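Local coordinates for CD180 antigen (Mus musculus, PDB 3T6Q), which may cooperate with MD-1 and TLR4 in the innate immune response of B-cells to bacterial lipopolysaccharide, leading to NF-kappa-B activation, at residues A[154-159]-A[178-183]; A[106-111]-A[130-135]; A[142-147]-A[171-176]; A[183-188]-A[206-211]; A[99-104]-A[123-128]. One frame throughout, in Å; residues are numbered along the deposited sequence.

Interaction 1: residues A[154-159]-A[178-183]; sequences KLKVLD and QATNLS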
# COMPACT_ATOMS: atom_id res chain seq x y z
N LYS A 154 12.53 -1.03 26.22
CA LYS A 154 13.71 -0.38 25.64
C LYS A 154 13.34 0.42 24.35
O LYS A 154 14.20 1.01 23.73
CB LYS A 154 14.80 -1.43 25.35
CG LYS A 154 15.22 -2.21 26.62
CD LYS A 154 16.53 -1.68 27.15
CE LYS A 154 16.40 -1.14 28.56
NZ LYS A 154 16.47 -2.20 29.60
N LEU A 155 12.06 0.47 24.02
CA LEU A 155 11.61 1.19 22.78
C LEU A 155 11.83 2.71 22.91
O LEU A 155 11.30 3.32 23.84
CB LEU A 155 10.14 0.86 22.49
CG LEU A 155 9.58 1.21 21.11
CD1 LEU A 155 10.32 0.45 19.99
CD2 LEU A 155 8.09 0.94 21.11
N LYS A 156 12.63 3.28 22.00
CA LYS A 156 12.88 4.74 21.97
C LYS A 156 12.36 5.44 20.69
O LYS A 156 12.11 6.67 20.73
CB LYS A 156 14.35 5.05 22.12
CG LYS A 156 15.02 4.52 23.38
CD LYS A 156 14.27 4.97 24.65
CE LYS A 156 14.90 4.33 25.91
NZ LYS A 156 14.07 4.63 27.11
N VAL A 157 12.21 4.70 19.58
CA VAL A 157 11.68 5.26 18.28
C VAL A 157 10.56 4.40 17.72
O VAL A 157 10.73 3.19 17.49
CB VAL A 157 12.79 5.43 17.23
CG1 VAL A 157 12.24 5.91 15.89
CG2 VAL A 157 13.82 6.46 17.73
N LEU A 158 9.38 4.99 17.55
CA LEU A 158 8.30 4.30 16.92
C LEU A 158 7.88 5.22 15.76
O LEU A 158 7.35 6.29 16.00
CB LEU A 158 7.13 4.15 17.87
CG LEU A 158 6.32 2.87 18.01
CD1 LEU A 158 4.91 3.09 18.57
CD2 LEU A 158 6.33 1.90 16.81
N ASP A 159 8.08 4.77 14.53
CA ASP A 159 7.91 5.65 13.38
C ASP A 159 6.82 5.15 12.43
O ASP A 159 6.94 4.06 11.85
CB ASP A 159 9.27 5.76 12.68
CG ASP A 159 9.30 6.86 11.61
OD1 ASP A 159 8.42 6.90 10.72
OD2 ASP A 159 10.24 7.70 11.65
N GLN A 178 4.69 1.37 29.01
CA GLN A 178 5.98 0.85 29.50
C GLN A 178 7.23 1.46 28.85
O GLN A 178 8.34 1.41 29.43
CB GLN A 178 6.01 -0.68 29.41
CG GLN A 178 5.71 -1.39 30.72
CD GLN A 178 4.64 -0.68 31.54
OE1 GLN A 178 3.49 -0.54 31.11
NE2 GLN A 178 5.01 -0.22 32.74
N ALA A 179 7.08 2.05 27.66
CA ALA A 179 8.21 2.70 27.04
C ALA A 179 8.46 3.99 27.82
O ALA A 179 7.51 4.54 28.39
CB ALA A 179 7.90 3.00 25.55
N THR A 180 9.70 4.45 27.88
CA THR A 180 9.99 5.79 28.42
C THR A 180 10.86 6.65 27.48
O THR A 180 11.74 6.14 26.78
CB THR A 180 10.69 5.76 29.81
OG1 THR A 180 12.06 5.38 29.63
CG2 THR A 180 10.01 4.81 30.80
N ASN A 181 10.65 7.97 27.51
CA ASN A 181 11.39 8.89 26.65
C ASN A 181 11.16 8.62 25.13
O ASN A 181 12.09 8.67 24.34
CB ASN A 181 12.88 8.78 26.94
CG ASN A 181 13.52 10.12 27.13
OD1 ASN A 181 13.06 10.92 27.96
ND2 ASN A 181 14.61 10.38 26.41
N LEU A 182 9.95 8.29 24.76
CA LEU A 182 9.71 7.75 23.44
C LEU A 182 9.56 8.89 22.40
O LEU A 182 9.03 9.96 22.71
CB LEU A 182 8.46 6.90 23.48
CG LEU A 182 7.93 6.25 22.20
CD1 LEU A 182 8.90 5.21 21.67
CD2 LEU A 182 6.64 5.57 22.57
N SER A 183 10.04 8.62 21.18
CA SER A 183 9.85 9.53 20.04
C SER A 183 8.91 8.83 19.12
O SER A 183 9.18 7.70 18.69
CB SER A 183 11.15 9.83 19.31
OG SER A 183 12.04 10.55 20.16
O HOH W 1 11.67 2.98 26.51
O HOH W 2 13.61 8.85 21.50
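Leu182 packs tightly against the chain at Lys156 and against Leu155 and Leu158: its CD1 methyl lies 3.6 Å from the carbonyl carbon C of Lys156, 4.1 Å from Leu155 CG and a little farther from Leu158 CB. The Leu182 side chain has CG anti to the backbone N (chi1 177°), which carries CD1 to the Lys156 backbone. The backbones are joined beside it. Ser183 N donates to Lys156 O (2.9 Å) from well above the carbonyl plane, while Leu158 N meets Ser183 O at 2.9 Å almost head-on, with an N-H...O angle of 172°.

The other side is wetter and held by polar atoms. Bent at chi2, the Lys156 chain runs alongside Thr180 and sets NZ 2.8 Å from Thr180 O. One water links Lys156 NZ, Leu155 O and Thr180 N, and a second joins Lys156 O, Asn181 O and Ser183 OG. The contact thus marks the entry into the parallel strands 157-159 and 182-185 of successive leucine-rich repeats. Strand 133-135 flanks 157-159, strand 203-208 flanks 182-185, and Leu176 from the intervening loop packs on both Leu158 and Leu182.

Interaction 2: residues A[106-111]-A[130-135]; sequences ALKHLF and TLESLY
Strands 109-111 and 133-135 run parallel, 4.8 Å apart and only 3° from aligned, with His109 opposite Ser133, Leu110 opposite Leu134 and Phe111 opposite Tyr135. At the entrance to the ladder Lys108 O is gripped twice, by Ser133 N (2.8 Å) and Glu132 N (2.7 Å), both in its carbonyl plane; farther on, Leu110 N donates to Ser133 O and Leu110 O accepts from Tyr135 N.

Phe111 and Tyr135 form an offset stack on one face of these strands. Their centroids are 4.2 Å apart and their planes 11° from parallel, Phe111 CE1 lying over the Tyr135 ring near its rim. Both side chains have CG anti to the carbonyl carbon, which makes them rise together, and basic side chains of another protein's chain pack on the two rings. On the same face His109 ND1 and Ser133 OG share a hydrogen bond of 2.9 Å, the hydroxyl lying at the edge of the imidazole. Just ahead of the strands Lys108 and Glu132 run side by side, and NZ forms a salt bridge with Glu132 OE1 (2.8 Å), met from above the carboxylate plane. The opposite face is apolar, with Leu110 CD2 4.1 Å from Leu134 CD2.

This is the strand pairing of adjacent leucine-rich repeats: leucines fill the solenoid core, while the His109-Ser133 and Phe111-Tyr135 pairs match polar group to polar group and ring to ring on the other face. The Glu132 carboxylate near the imidazole would probably favour a positive His109.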
# COMPACT_ATOMS: atom_id res chain seq x y z
N ALA A 106 18.71 -10.08 20.49
CA ALA A 106 19.20 -8.73 20.88
C ALA A 106 19.00 -7.66 19.79
O ALA A 106 19.64 -6.60 19.83
CB ALA A 106 20.67 -8.74 21.34
N LEU A 107 18.13 -7.93 18.81
CA LEU A 107 17.88 -6.94 17.75
C LEU A 107 17.50 -5.58 18.34
O LEU A 107 16.68 -5.52 19.25
CB LEU A 107 16.74 -7.40 16.85
CG LEU A 107 16.68 -6.63 15.51
CD1 LEU A 107 17.89 -6.97 14.63
CD2 LEU A 107 15.36 -6.90 14.85
N LYS A 108 18.08 -4.50 17.82
CA LYS A 108 17.74 -3.15 18.33
C LYS A 108 16.88 -2.27 17.40
O LYS A 108 15.97 -1.57 17.87
CB LYS A 108 18.98 -2.43 18.80
CG LYS A 108 19.63 -3.18 19.98
CD LYS A 108 20.27 -2.27 21.00
CE LYS A 108 21.35 -1.40 20.40
NZ LYS A 108 21.73 -0.29 21.33
N HIS A 109 17.11 -2.39 16.09
CA HIS A 109 16.44 -1.49 15.11
C HIS A 109 15.93 -2.32 13.95
O HIS A 109 16.68 -3.09 13.33
CB HIS A 109 17.44 -0.47 14.59
CG HIS A 109 18.30 0.16 15.70
ND1 HIS A 109 17.79 1.00 16.61
CD2 HIS A 109 19.66 -0.01 16.03
CE1 HIS A 109 18.79 1.39 17.48
NE2 HIS A 109 19.92 0.77 17.11
N LEU A 110 14.67 -2.17 13.65
CA LEU A 110 14.06 -2.97 12.59
C LEU A 110 13.34 -2.00 11.66
O LEU A 110 12.55 -1.18 12.15
CB LEU A 110 13.09 -3.99 13.18
CG LEU A 110 12.21 -4.81 12.21
CD1 LEU A 110 13.09 -5.64 11.31
CD2 LEU A 110 11.27 -5.73 12.95
N PHE A 111 13.63 -2.09 10.36
CA PHE A 111 12.96 -1.24 9.33
C PHE A 111 12.04 -2.13 8.48
O PHE A 111 12.47 -3.13 7.86
CB PHE A 111 14.01 -0.58 8.46
CG PHE A 111 14.92 0.37 9.24
CD1 PHE A 111 14.69 1.75 9.21
CD2 PHE A 111 15.92 -0.13 10.11
CE1 PHE A 111 15.52 2.64 9.91
CE2 PHE A 111 16.73 0.75 10.86
CZ PHE A 111 16.52 2.14 10.75
N THR A 130 14.62 -6.54 23.56
CA THR A 130 15.41 -5.31 23.71
C THR A 130 15.25 -4.32 22.52
O THR A 130 16.12 -3.50 22.27
CB THR A 130 16.92 -5.59 24.00
OG1 THR A 130 17.63 -5.96 22.81
CG2 THR A 130 17.09 -6.67 25.06
N LEU A 131 14.14 -4.40 21.80
CA LEU A 131 13.94 -3.58 20.58
C LEU A 131 13.97 -2.09 20.96
O LEU A 131 13.22 -1.68 21.85
CB LEU A 131 12.56 -3.89 19.99
CG LEU A 131 12.32 -4.01 18.48
CD1 LEU A 131 11.09 -3.22 18.06
CD2 LEU A 131 13.50 -3.72 17.59
N GLU A 132 14.76 -1.30 20.24
CA GLU A 132 14.87 0.15 20.44
C GLU A 132 14.16 1.03 19.38
O GLU A 132 13.62 2.06 19.74
CB GLU A 132 16.33 0.56 20.44
CG GLU A 132 17.07 -0.07 21.59
CD GLU A 132 18.47 0.48 21.74
OE1 GLU A 132 19.20 -0.03 22.61
OE2 GLU A 132 18.84 1.42 21.00
N SER A 133 14.16 0.60 18.12
CA SER A 133 13.58 1.39 17.00
C SER A 133 12.72 0.48 16.15
O SER A 133 13.17 -0.59 15.76
CB SER A 133 14.69 1.93 16.11
OG SER A 133 15.50 2.83 16.81
N LEU A 134 11.51 0.93 15.81
CA LEU A 134 10.69 0.21 14.87
C LEU A 134 10.17 1.19 13.81
O LEU A 134 9.40 2.10 14.16
CB LEU A 134 9.50 -0.39 15.63
CG LEU A 134 8.91 -1.73 15.20
CD1 LEU A 134 7.44 -1.88 15.56
CD2 LEU A 134 9.23 -2.24 13.80
N TYR A 135 10.53 0.99 12.54
CA TYR A 135 10.11 1.90 11.46
C TYR A 135 9.05 1.18 10.60
O TYR A 135 9.34 0.18 9.98
CB TYR A 135 11.32 2.26 10.60
CG TYR A 135 12.31 3.13 11.36
CD1 TYR A 135 12.34 4.53 11.16
CD2 TYR A 135 13.16 2.58 12.30
CE1 TYR A 135 13.25 5.34 11.87
CE2 TYR A 135 14.08 3.38 13.00
CZ TYR A 135 14.10 4.75 12.79
OH TYR A 135 15.02 5.54 13.50
O HOH W 3 15.39 -7.47 20.90

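Interaction 3: residues A[142-147]-A[171-176]; sequences SSIKLP and EDMSSL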
# COMPACT_ATOMS: atom_id res chain seq x y z
N SER A 142 -3.41 1.62 10.36
CA SER A 142 -4.35 2.67 10.76
C SER A 142 -4.49 2.81 12.26
O SER A 142 -5.31 3.56 12.74
CB SER A 142 -5.73 2.44 10.15
OG SER A 142 -6.19 1.16 10.56
N SER A 143 -3.64 2.13 13.01
CA SER A 143 -3.62 2.30 14.45
C SER A 143 -2.19 2.21 14.94
O SER A 143 -1.41 1.42 14.41
CB SER A 143 -4.43 1.17 15.11
OG SER A 143 -4.37 1.31 16.51
N ILE A 144 -1.85 2.98 15.97
CA ILE A 144 -0.52 2.87 16.61
C ILE A 144 -0.43 1.74 17.68
O ILE A 144 0.67 1.42 18.16
CB ILE A 144 -0.07 4.24 17.19
CG1 ILE A 144 -0.87 4.62 18.42
CG2 ILE A 144 -0.32 5.37 16.18
CD1 ILE A 144 -0.21 5.70 19.24
N LYS A 145 -1.57 1.14 18.04
CA LYS A 145 -1.62 0.19 19.16
C LYS A 145 -0.61 -0.93 18.99
O LYS A 145 -0.55 -1.57 17.94
CB LYS A 145 -3.03 -0.36 19.36
CG LYS A 145 -3.12 -1.29 20.59
CD LYS A 145 -4.44 -1.20 21.34
CE LYS A 145 -5.65 -1.27 20.44
NZ LYS A 145 -5.93 -2.66 20.02
N LEU A 146 0.23 -1.12 19.99
CA LEU A 146 1.21 -2.19 19.97
C LEU A 146 0.50 -3.50 20.39
O LEU A 146 -0.42 -3.45 21.21
CB LEU A 146 2.40 -1.85 20.85
CG LEU A 146 3.17 -0.62 20.36
CD1 LEU A 146 4.26 -0.26 21.34
CD2 LEU A 146 3.80 -0.86 18.97
N PRO A 147 0.90 -4.64 19.79
CA PRO A 147 0.22 -5.91 20.07
C PRO A 147 0.53 -6.43 21.48
O PRO A 147 1.57 -6.11 22.04
CB PRO A 147 0.80 -6.85 19.00
CG PRO A 147 2.21 -6.37 18.84
CD PRO A 147 2.08 -4.86 18.91
N GLU A 171 -6.82 3.54 24.59
CA GLU A 171 -6.30 2.18 24.45
C GLU A 171 -5.02 2.13 23.65
O GLU A 171 -4.04 1.48 24.07
CB GLU A 171 -7.34 1.31 23.78
CG GLU A 171 -7.40 -0.10 24.31
CD GLU A 171 -8.80 -0.65 24.26
OE1 GLU A 171 -9.34 -0.81 23.14
OE2 GLU A 171 -9.37 -0.93 25.35
N ASP A 172 -5.01 2.82 22.51
CA ASP A 172 -3.78 2.97 21.69
C ASP A 172 -2.64 3.49 22.52
O ASP A 172 -1.53 2.94 22.51
CB ASP A 172 -4.01 3.99 20.55
CG ASP A 172 -5.05 3.52 19.52
OD1 ASP A 172 -5.29 2.29 19.46
OD2 ASP A 172 -5.60 4.38 18.76
N MET A 173 -2.90 4.60 23.22
CA MET A 173 -1.87 5.26 24.03
C MET A 173 -1.42 4.39 25.20
O MET A 173 -0.23 4.37 25.52
CB MET A 173 -2.32 6.66 24.49
CG MET A 173 -2.67 7.64 23.36
SD MET A 173 -1.37 7.76 22.09
CE MET A 173 0.04 8.14 23.10
N SER A 174 -2.33 3.63 25.83
CA SER A 174 -1.89 2.79 26.96
C SER A 174 -0.98 1.63 26.52
O SER A 174 -0.17 1.17 27.30
CB SER A 174 -3.07 2.31 27.82
OG SER A 174 -3.92 1.50 27.05
N SER A 175 -1.08 1.21 25.26
CA SER A 175 -0.17 0.17 24.75
C SER A 175 1.32 0.59 24.74
O SER A 175 2.20 -0.26 24.65
CB SER A 175 -0.63 -0.34 23.37
OG SER A 175 -0.27 0.56 22.32
N LEU A 176 1.58 1.90 24.86
CA LEU A 176 2.94 2.48 24.94
C LEU A 176 3.43 2.81 26.35
O LEU A 176 4.54 3.30 26.49
CB LEU A 176 3.02 3.81 24.18
CG LEU A 176 2.53 4.01 22.76
CD1 LEU A 176 2.62 5.48 22.39
CD2 LEU A 176 3.36 3.16 21.81
O HOH W 4 -4.02 4.90 16.67
O HOH W 5 1.38 -3.63 24.38
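Ser175 OG is gripped from two sides, accepting from Leu146 N at 2.9 Å along a nearly straight bond (168°) and donating to Asp172 O one turn back in its own segment, at 2.7 Å. With chi1 at 78° the hydroxyl sits between the backbone N and the carbonyl carbon of Ser175, where it can serve both groups at once. It thereby pins the irregular chain 142-147 to the segment 171-176.

Asp172 supplies a second polar link. Its OD2 takes a hydrogen bond from Ser169 N and another from a water that in turn accepts from Ile144 N, so the carboxylate holds the loop through solvent. Its OD1 is 3.5 Å from Lys145 CB, where the two side chains cross at about a right angle. Ser143 OG closes an ST turn by accepting from Lys145 N, which shapes the chain where it lies against Asp172.

Apolar groups fill the inner side. Ile144 CD1 reaches Met173 SD at 3.7 Å, and the methyls Leu146 CD1 and Leu176 CD2 meet at 3.6 Å where their side chains cross.

The contact joins the convex side of one leucine-rich repeat to that of the next, helix 170-174 lying against the loop that runs between strands 133-135 and 157-159. Leu146 and Leu176 both continue inward onto Leu158 of strand 157-159, and Met173 packs on Phe199 farther along the solenoid.

Interaction 4: residues A[183-188]-A[206-211]; sequences SLNLNG and SLNFGG
Parallel strand pairing on the concave side of the solenoid joins Leu184 and Asn185 of strand 182-185 to Leu207 and Asn208 of strand 203-208, and it carries on into the turns that follow. The strand axes approach to 4.7 Å at an angle of 6°. Leu184 bonds through both its backbone groups, giving its N-H to Ser206 O (3.0 Å) and taking one from Asn208 N. Leu186 N then reaches Asn208 O at 2.7 Å, though the bond is bent, and beyond the strands Gly188 N donates to Gly210 O, which keeps the chains in step.

Asn185 and Asn208 hold the variable position of the LxL stretch of the leucine-rich repeat, between two core residues and on the concave face. Each has CG anti to the backbone N, which turns its amide forward along the chain: Asn185 OD1 accepts from Asn187 N, and Asn208 OD1 from Gly210 N at 2.8 Å, making the same Asx turn in each of the two chains. The amides lie side by side with their planes 43° apart, and Asn185 OD1 rests 3.3 Å from Asn208 CB. Asn185 ND2 donates the other way, to Asp159 OD2 of the preceding strand.

Toward the core, Leu184 CB meets Leu207 CD2 at 3.7 Å. Leu186 and Phe209 run alongside each other, the CD1 methyl of the leucine 3.6 Å from Phe209 CE1, and both touch Leu168 of strand 167-168.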
# COMPACT_ATOMS: atom_id res chain seq x y z
N SER A 183 10.04 8.62 21.18
CA SER A 183 9.85 9.53 20.04
C SER A 183 8.91 8.83 19.12
O SER A 183 9.18 7.70 18.69
CB SER A 183 11.15 9.83 19.31
OG SER A 183 12.04 10.55 20.16
N LEU A 184 7.79 9.47 18.83
CA LEU A 184 6.74 8.82 18.09
C LEU A 184 6.53 9.70 16.84
O LEU A 184 6.25 10.88 16.98
CB LEU A 184 5.49 8.82 18.95
CG LEU A 184 4.32 7.86 18.80
CD1 LEU A 184 2.99 8.59 19.02
CD2 LEU A 184 4.28 7.01 17.52
N ASN A 185 6.78 9.17 15.64
CA ASN A 185 6.64 9.98 14.42
C ASN A 185 5.33 9.66 13.71
O ASN A 185 5.15 8.53 13.19
CB ASN A 185 7.86 9.76 13.49
CG ASN A 185 7.81 10.66 12.25
OD1 ASN A 185 6.92 11.52 12.14
ND2 ASN A 185 8.69 10.41 11.30
N LEU A 186 4.41 10.62 13.69
CA LEU A 186 3.17 10.50 12.92
C LEU A 186 3.09 11.45 11.71
O LEU A 186 1.99 11.72 11.19
CB LEU A 186 1.94 10.69 13.81
CG LEU A 186 1.75 9.54 14.80
CD1 LEU A 186 0.85 9.94 15.97
CD2 LEU A 186 1.17 8.33 14.05
N ASN A 187 4.24 11.94 11.26
CA ASN A 187 4.33 12.76 10.03
C ASN A 187 3.56 12.10 8.90
O ASN A 187 3.75 10.93 8.65
CB ASN A 187 5.83 12.89 9.63
CG ASN A 187 6.04 13.76 8.38
OD1 ASN A 187 5.15 14.49 7.95
ND2 ASN A 187 7.23 13.67 7.80
N GLY A 188 2.69 12.85 8.22
CA GLY A 188 2.00 12.30 7.04
C GLY A 188 0.87 11.36 7.43
O GLY A 188 0.51 10.48 6.65
N SER A 206 10.01 13.14 21.46
CA SER A 206 9.56 13.87 20.23
C SER A 206 8.21 13.36 19.84
O SER A 206 7.93 12.18 20.01
CB SER A 206 10.49 13.64 19.03
OG SER A 206 11.74 14.22 19.25
N LEU A 207 7.35 14.25 19.35
CA LEU A 207 6.10 13.83 18.75
C LEU A 207 6.07 14.63 17.46
O LEU A 207 6.22 15.86 17.50
CB LEU A 207 4.89 14.27 19.58
CG LEU A 207 4.33 13.41 20.71
CD1 LEU A 207 3.11 14.07 21.31
CD2 LEU A 207 4.01 12.02 20.18
N ASN A 208 5.90 13.94 16.35
CA ASN A 208 5.86 14.62 15.02
C ASN A 208 4.48 14.38 14.41
O ASN A 208 4.09 13.22 14.22
CB ASN A 208 7.05 14.10 14.17
CG ASN A 208 7.20 14.81 12.83
OD1 ASN A 208 6.20 15.07 12.17
ND2 ASN A 208 8.43 15.12 12.43
N PHE A 209 3.72 15.46 14.12
CA PHE A 209 2.47 15.35 13.38
C PHE A 209 2.58 16.15 12.08
O PHE A 209 1.61 16.84 11.68
CB PHE A 209 1.28 15.90 14.18
CG PHE A 209 0.95 15.12 15.44
CD1 PHE A 209 0.10 14.02 15.41
CD2 PHE A 209 1.51 15.51 16.67
CE1 PHE A 209 -0.22 13.32 16.58
CE2 PHE A 209 1.19 14.83 17.84
CZ PHE A 209 0.35 13.72 17.79
N GLY A 210 3.75 16.12 11.45
CA GLY A 210 4.00 16.86 10.21
C GLY A 210 2.91 16.78 9.16
O GLY A 210 2.39 15.68 8.84
N GLY A 211 2.53 17.95 8.62
CA GLY A 211 1.52 17.99 7.57
C GLY A 211 0.08 17.93 8.03
O GLY A 211 -0.83 17.95 7.17

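Interaction 5: residues A[99-104]-A[123-128]; sequences TALSGP and IPLHNQ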
# COMPACT_ATOMS: atom_id res chain seq x y z
N THR A 99 8.46 -17.87 13.84
CA THR A 99 9.86 -18.07 14.28
C THR A 99 10.92 -17.38 13.39
O THR A 99 12.13 -17.63 13.54
CB THR A 99 10.21 -19.58 14.40
OG1 THR A 99 10.26 -20.18 13.09
CG2 THR A 99 9.19 -20.30 15.23
N ALA A 100 10.49 -16.53 12.46
CA ALA A 100 11.43 -15.93 11.52
C ALA A 100 12.51 -15.16 12.26
O ALA A 100 13.69 -15.22 11.89
CB ALA A 100 10.70 -15.00 10.54
N LEU A 101 12.11 -14.48 13.35
CA LEU A 101 13.07 -13.68 14.14
C LEU A 101 13.51 -14.35 15.46
O LEU A 101 13.82 -13.66 16.43
CB LEU A 101 12.45 -12.30 14.45
CG LEU A 101 12.28 -11.34 13.27
CD1 LEU A 101 11.39 -10.16 13.68
CD2 LEU A 101 13.66 -10.86 12.83
N SER A 102 13.57 -15.69 15.48
CA SER A 102 13.97 -16.43 16.69
C SER A 102 15.45 -16.21 17.00
O SER A 102 15.84 -16.14 18.15
CB SER A 102 13.67 -17.94 16.53
OG SER A 102 14.50 -18.52 15.49
N GLY A 103 16.27 -16.10 15.96
CA GLY A 103 17.70 -15.91 16.07
C GLY A 103 18.15 -14.60 16.71
O GLY A 103 18.89 -14.61 17.71
N PRO A 104 17.71 -13.45 16.16
CA PRO A 104 18.22 -12.14 16.66
C PRO A 104 17.51 -11.59 17.91
O PRO A 104 16.80 -10.56 17.84
CB PRO A 104 18.02 -11.21 15.46
CG PRO A 104 17.00 -11.87 14.59
CD PRO A 104 16.95 -13.33 14.90
N ILE A 123 4.18 -8.64 11.98
CA ILE A 123 5.58 -8.87 12.34
C ILE A 123 5.60 -9.58 13.71
O ILE A 123 5.24 -8.96 14.73
CB ILE A 123 6.38 -7.56 12.41
CG1 ILE A 123 6.05 -6.66 11.17
CG2 ILE A 123 7.86 -7.86 12.51
CD1 ILE A 123 6.56 -5.23 11.32
N PRO A 124 5.95 -10.87 13.72
CA PRO A 124 5.95 -11.58 15.03
C PRO A 124 7.18 -11.19 15.81
O PRO A 124 8.29 -11.59 15.47
CB PRO A 124 5.96 -13.08 14.64
CG PRO A 124 5.53 -13.12 13.19
CD PRO A 124 6.05 -11.83 12.58
N LEU A 125 7.00 -10.31 16.79
CA LEU A 125 8.15 -9.73 17.50
C LEU A 125 8.33 -10.23 18.95
O LEU A 125 9.10 -9.64 19.68
CB LEU A 125 8.06 -8.21 17.53
CG LEU A 125 8.35 -7.52 16.20
CD1 LEU A 125 7.67 -6.16 16.17
CD2 LEU A 125 9.84 -7.42 15.95
N HIS A 126 7.62 -11.28 19.34
CA HIS A 126 7.68 -11.82 20.71
C HIS A 126 9.08 -12.23 21.19
O HIS A 126 9.33 -12.27 22.39
CB HIS A 126 6.71 -12.98 20.83
CG HIS A 126 6.97 -14.07 19.83
ND1 HIS A 126 6.47 -14.05 18.57
CD2 HIS A 126 7.76 -15.21 19.92
CE1 HIS A 126 6.90 -15.13 17.90
NE2 HIS A 126 7.68 -15.85 18.73
N ASN A 127 10.01 -12.50 20.28
CA ASN A 127 11.40 -12.81 20.64
C ASN A 127 12.33 -11.58 20.79
O ASN A 127 13.52 -11.74 21.11
CB ASN A 127 12.04 -13.75 19.61
CG ASN A 127 11.66 -15.19 19.80
OD1 ASN A 127 11.69 -15.69 20.93
ND2 ASN A 127 11.30 -15.88 18.71
N GLN A 128 11.85 -10.37 20.47
CA GLN A 128 12.72 -9.20 20.45
C GLN A 128 12.44 -8.41 21.73
O GLN A 128 11.59 -7.50 21.75
CB GLN A 128 12.50 -8.33 19.18
CG GLN A 128 13.36 -8.77 18.02
CD GLN A 128 12.97 -10.17 17.58
OE1 GLN A 128 11.81 -10.43 17.29
NE2 GLN A 128 13.93 -11.08 17.58
O HOH W 6 9.27 -13.54 13.47
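Two type I beta turns on the convex side of consecutive leucine-rich repeats, Thr99 to Ser102 and Leu125 to Gln128, lock together through the amide of Gln128. Its NE2 gives one bond to Leu101 O (2.8 Å), in the carbonyl plane, and another to Pro104 O (2.9 Å), from far above that carbonyl's plane. Both acceptors lie close to the plane of the amide, so the two N-H groups fix its rotation. The bend at chi2 (64°) folds the Gln128 chain back to bring the amide between them, and leaves OE1 3.5 Å from Leu101 CB, the two side chains crossing at about a right angle.

Leu101 carries the apolar half of the contact: its CD1 methyl is 3.9 Å from Leu125 CD2 and touches Ile123 CG2 more distantly. Near it a water bridges Leu101 N and Pro124 O. Asn127 ND2 lies 3.4 Å from Ser102 CA, while the Ser102 hydroxyl is engaged by Asp75. Pro124 also packs on a basic side chain of another protein's chain.

Inward, Ile123 and Leu125 pack on Leu110 of strand 109-111, and Leu101, Ile123 and Pro124 on Met96 of strand 95-96.

Interactions 1, 2 and 4 pair concave-side strands of neighbouring repeats, whereas interactions 3 and 5 join convex-side loops, turns and a short helix. Strand 182-185 serves both interactions 1 and 4, which share Ser183, and strands 133-135 and 157-159 lie side by side, so backbone bonding passes without a break from interaction 2 through 1 to 4. Leucines connect the two sides: Leu158 with Leu146 and Leu176 ties interaction 1 to 3, and Leu110 with Leu125 ties interaction 2 to 5. Ladder bonds dominate among the strands; in the loops single side chains, a serine or a glutamine, do that work. Interaction 5 is the buried one; the others remain partly open.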